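Local coordinates for uncharacterized hypothetical protein (Parabacteroides merdae, PDB 4EI0) that is of unknown function but belongs to the DUF4466 family and is built mainly from antiparallel beta-sheets, at residues Y114-P117 with E118-G122; S203-H207 with A208-S212. One frame throughout, in Å; residues are numbered along the deposited sequence.

From the N terminus, the chain first meets contact 1, where residues 114-115 end strand 107-115 of one five-stranded antiparallel sheet, 116-117 leave it, and residues 118-122 turn toward strand 124-133 of another. It is therefore a tight local turn between two sheets. The chain then passes through several further strands, from 124-133 to 195-199, before reaching contact 2, in which the loop at 203-207 enters strand 207-210, completing the return from strand 195-199. The two contacts follow in series, neither nested nor crossed. The centres of contact 1 and contact 2 lie about 37 Å apart. The nearest atoms of contact 1 and contact 2 are about 21 Å apart, without touching.

Contact 1: residues Y114-P117 with E118-G122; sequences YIIP and EEARG
Pro117 is still extended (psi 158°), and the helical torsions of Glu118 and Glu119 that follow turn Ala120 back onto it. The evidence is a bond from Ala120 N to Pro117 O of 2.9 Å, with an N-H...O angle of 156°. Arg121 N to Glu118 O, at 3.1 Å, repeats the three-residue spacing of a short 3-10 turn. The same turn sets the Ala120 methyl against the proline ring, CB lying 3.7 Å from Pro117 CD and 3.8 Å from Pro117 CG. Ile116 adds its CG2 branch, 4.2 Å from Ala120 CB. The Tyr114 hydroxyl end comes loosely near the Ala120 methyl (OH to CB 4.4 Å), while OH hydrogen-bonds to Ile60 O and the ring meets Phe127 edge-to-face. The 3-10 turn 118-120 lies in the loop from strand 107-115 to strand 124-133, where Ala120 and Tyr114 pack on Val125.

On the outer part of the turn, Glu118 has CG anti to its backbone N (chi1 177°), and a bend at the next bond sends the carboxylate alongside Arg121. The guanidinium takes it side-on: NH2 reaches OE1 of Glu118 at 2.7 Å through the syn lone pair, and NE reaches OE2 of Glu118 at 2.9 Å in an almost straight bond. Both oxygens lie in the guanidinium plane, which fixes how the two flat groups are turned. Arg121 also pairs with Asp152 and donates NH1 to Lys150 O. With two carboxylates around one guanidinium, the cluster probably favours the ionised forms of all three, and it fastens the turn to the start of strand 152-159.

Contact 2: residues S203-H207 with A208-S212; sequences SDLSH and AFYTS
Leu205 and Ala208 are brought close by a bend at Ser206, whose backbone has positive phi (50°, with psi -136°), before His207 starts the strand. Leu205 O comes to 4.2 Å from Ala208 CB, a loose contact. Ser206 O lies 3.4 Å from Ala208 N, but at too poor an angle; no hydrogen bond crosses the bend, and backbone bonds of Leu205 to Gly273 and Ser206 to Ser200 probably help hold it. Along the strand, the Ala208 methyl lies over the face of the Tyr210 ring at its hydroxyl end, CB 3.4 Å from Tyr210 CZ and 3.3 Å from Tyr210 OH. Leu205 meets that end from the loop, its CD1 branch 4.4 Å from Tyr210 OH; the hydroxyl itself is hydrogen-bonded to Tyr218 O. His207 has CG anti to its carbonyl carbon (chi1 -63°), which carries the imidazole away from residues 208-212, and ND1 bonds to Tyr197 OH.

Strand 207-210 runs antiparallel between strands 195-199 and 270-274, Ala208 sharing backbone bonds with Ala198 and His207 with Leu274. Leu205 and Ala208 both rest on Leu272, whereas on strand 289-299 His207 touches Ala298 and Phe209 touches Val293 and Ile295, joining this sheet to its neighbour.

Contact 1: residues Y114-P117 with E118-G122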
# COMPACT_ATOMS: atom_id res chain seq x y z
N TYR B 114 -4.97 -0.30 22.52
CA TYR B 114 -5.37 0.17 23.82
C TYR B 114 -5.11 -0.97 24.79
O TYR B 114 -5.69 -2.05 24.62
CB TYR B 114 -6.84 0.50 23.83
CG TYR B 114 -7.42 0.91 25.14
CD1 TYR B 114 -7.25 2.19 25.62
CD2 TYR B 114 -8.22 0.04 25.88
CE1 TYR B 114 -7.84 2.61 26.81
CE2 TYR B 114 -8.82 0.45 27.08
CZ TYR B 114 -8.62 1.72 27.55
OH TYR B 114 -9.18 2.15 28.70
N ILE B 115 -4.28 -0.75 25.81
CA ILE B 115 -4.03 -1.80 26.83
C ILE B 115 -5.05 -1.51 27.95
O ILE B 115 -5.05 -0.44 28.51
CB ILE B 115 -2.60 -1.81 27.35
CG1 ILE B 115 -1.57 -1.89 26.21
CG2 ILE B 115 -2.36 -3.03 28.25
CD1 ILE B 115 -1.69 -3.12 25.33
N ILE B 116 -5.94 -2.47 28.21
CA ILE B 116 -7.08 -2.34 29.12
C ILE B 116 -6.56 -2.19 30.53
O ILE B 116 -5.81 -3.03 30.98
CB ILE B 116 -8.07 -3.56 28.97
CG1 ILE B 116 -8.59 -3.67 27.54
CG2 ILE B 116 -9.24 -3.46 29.90
CD1 ILE B 116 -9.23 -4.99 27.17
N PRO B 117 -6.90 -1.06 31.22
CA PRO B 117 -6.30 -0.79 32.54
C PRO B 117 -7.22 -1.37 33.62
O PRO B 117 -8.40 -1.57 33.36
CB PRO B 117 -6.33 0.72 32.62
CG PRO B 117 -7.65 1.06 31.93
CD PRO B 117 -7.71 0.10 30.78
N GLU B 118 -6.66 -1.64 34.80
CA GLU B 118 -7.44 -2.11 35.96
C GLU B 118 -8.67 -1.25 36.21
O GLU B 118 -9.73 -1.76 36.52
CB GLU B 118 -6.55 -2.13 37.22
CG GLU B 118 -7.28 -2.52 38.52
CD GLU B 118 -7.92 -3.91 38.41
OE1 GLU B 118 -7.37 -4.79 37.74
OE2 GLU B 118 -9.00 -4.11 38.95
N GLU B 119 -8.54 0.06 36.08
CA GLU B 119 -9.69 0.93 36.34
C GLU B 119 -10.86 0.74 35.36
O GLU B 119 -11.95 1.21 35.63
CB GLU B 119 -9.26 2.41 36.48
CG GLU B 119 -9.38 3.29 35.26
CD GLU B 119 -9.45 4.78 35.61
OE1 GLU B 119 -10.53 5.25 36.04
OE2 GLU B 119 -8.45 5.51 35.44
N ALA B 120 -10.65 0.06 34.21
CA ALA B 120 -11.74 -0.18 33.25
C ALA B 120 -12.52 -1.46 33.59
O ALA B 120 -13.52 -1.72 32.95
CB ALA B 120 -11.23 -0.26 31.82
N ARG B 121 -12.08 -2.24 34.60
CA ARG B 121 -12.68 -3.58 34.87
C ARG B 121 -14.17 -3.45 35.07
O ARG B 121 -14.62 -2.58 35.81
CB ARG B 121 -12.07 -4.23 36.12
CG ARG B 121 -12.52 -5.64 36.39
CD ARG B 121 -12.02 -6.19 37.71
NE ARG B 121 -10.56 -6.26 37.70
CZ ARG B 121 -9.85 -7.22 37.13
NH1 ARG B 121 -10.41 -8.30 36.58
NH2 ARG B 121 -8.56 -7.13 37.11
N GLY B 122 -14.93 -4.29 34.39
CA GLY B 122 -16.37 -4.18 34.46
C GLY B 122 -17.01 -2.93 33.92
O GLY B 122 -18.19 -2.78 34.11

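Contact 2: residues S203-H207 with A208-S212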
# COMPACT_ATOMS: atom_id res chain seq x y z
N SER B 203 -2.42 -45.03 37.45
CA SER B 203 -3.07 -44.15 36.44
C SER B 203 -4.62 -44.10 36.53
O SER B 203 -5.24 -43.36 35.77
CB SER B 203 -2.52 -44.39 35.01
OG SER B 203 -2.84 -45.68 34.52
N ASP B 204 -5.21 -44.81 37.50
CA ASP B 204 -6.58 -44.48 37.99
C ASP B 204 -6.65 -43.12 38.74
O ASP B 204 -7.71 -42.52 38.78
CB ASP B 204 -7.18 -45.58 38.89
CG ASP B 204 -6.34 -45.86 40.17
OD1 ASP B 204 -5.16 -45.44 40.27
OD2 ASP B 204 -6.89 -46.52 41.09
N LEU B 205 -5.55 -42.68 39.34
CA LEU B 205 -5.45 -41.37 40.01
C LEU B 205 -4.74 -40.39 39.07
O LEU B 205 -5.25 -39.30 38.78
CB LEU B 205 -4.70 -41.50 41.33
CG LEU B 205 -5.16 -42.58 42.35
CD1 LEU B 205 -4.35 -42.42 43.62
CD2 LEU B 205 -6.66 -42.55 42.71
N SER B 206 -3.57 -40.77 38.55
CA SER B 206 -2.84 -39.94 37.59
C SER B 206 -2.70 -38.46 38.10
O SER B 206 -2.40 -38.23 39.28
CB SER B 206 -3.55 -40.06 36.23
OG SER B 206 -3.05 -39.15 35.30
N HIS B 207 -2.92 -37.48 37.23
CA HIS B 207 -2.93 -36.06 37.61
C HIS B 207 -4.21 -35.73 38.35
O HIS B 207 -5.27 -35.90 37.81
CB HIS B 207 -2.80 -35.21 36.37
CG HIS B 207 -1.50 -35.41 35.61
ND1 HIS B 207 -0.33 -34.88 36.01
CD2 HIS B 207 -1.23 -36.06 34.41
CE1 HIS B 207 0.62 -35.18 35.13
NE2 HIS B 207 0.08 -35.89 34.14
N ALA B 208 -4.14 -35.27 39.60
CA ALA B 208 -5.30 -35.13 40.46
C ALA B 208 -5.37 -33.75 41.08
O ALA B 208 -4.33 -33.10 41.27
CB ALA B 208 -5.31 -36.20 41.54
N PHE B 209 -6.59 -33.29 41.36
CA PHE B 209 -6.83 -32.07 42.14
C PHE B 209 -7.60 -32.50 43.37
O PHE B 209 -8.61 -33.21 43.30
CB PHE B 209 -7.71 -31.05 41.43
CG PHE B 209 -7.04 -30.26 40.33
CD1 PHE B 209 -5.66 -30.21 40.16
CD2 PHE B 209 -7.83 -29.48 39.48
CE1 PHE B 209 -5.09 -29.42 39.15
CE2 PHE B 209 -7.28 -28.72 38.46
CZ PHE B 209 -5.89 -28.67 38.31
N TYR B 210 -7.10 -32.10 44.53
CA TYR B 210 -7.71 -32.42 45.80
C TYR B 210 -8.01 -31.16 46.57
O TYR B 210 -7.45 -30.12 46.32
CB TYR B 210 -6.78 -33.26 46.64
CG TYR B 210 -6.34 -34.51 45.98
CD1 TYR B 210 -7.27 -35.50 45.67
CD2 TYR B 210 -5.00 -34.75 45.68
CE1 TYR B 210 -6.87 -36.69 45.11
CE2 TYR B 210 -4.59 -35.96 45.11
CZ TYR B 210 -5.54 -36.92 44.84
OH TYR B 210 -5.18 -38.14 44.26
N THR B 211 -8.88 -31.28 47.55
CA THR B 211 -9.34 -30.18 48.36
C THR B 211 -9.54 -30.69 49.81
O THR B 211 -9.29 -31.86 50.07
CB THR B 211 -10.64 -29.61 47.77
OG1 THR B 211 -10.79 -28.26 48.21
CG2 THR B 211 -11.86 -30.45 48.20
N SER B 212 -9.96 -29.83 50.75
CA SER B 212 -9.94 -30.19 52.18
C SER B 212 -10.69 -31.49 52.48
O SER B 212 -10.25 -32.27 53.31
CB SER B 212 -10.54 -29.07 53.05
OG SER B 212 -11.93 -28.96 52.81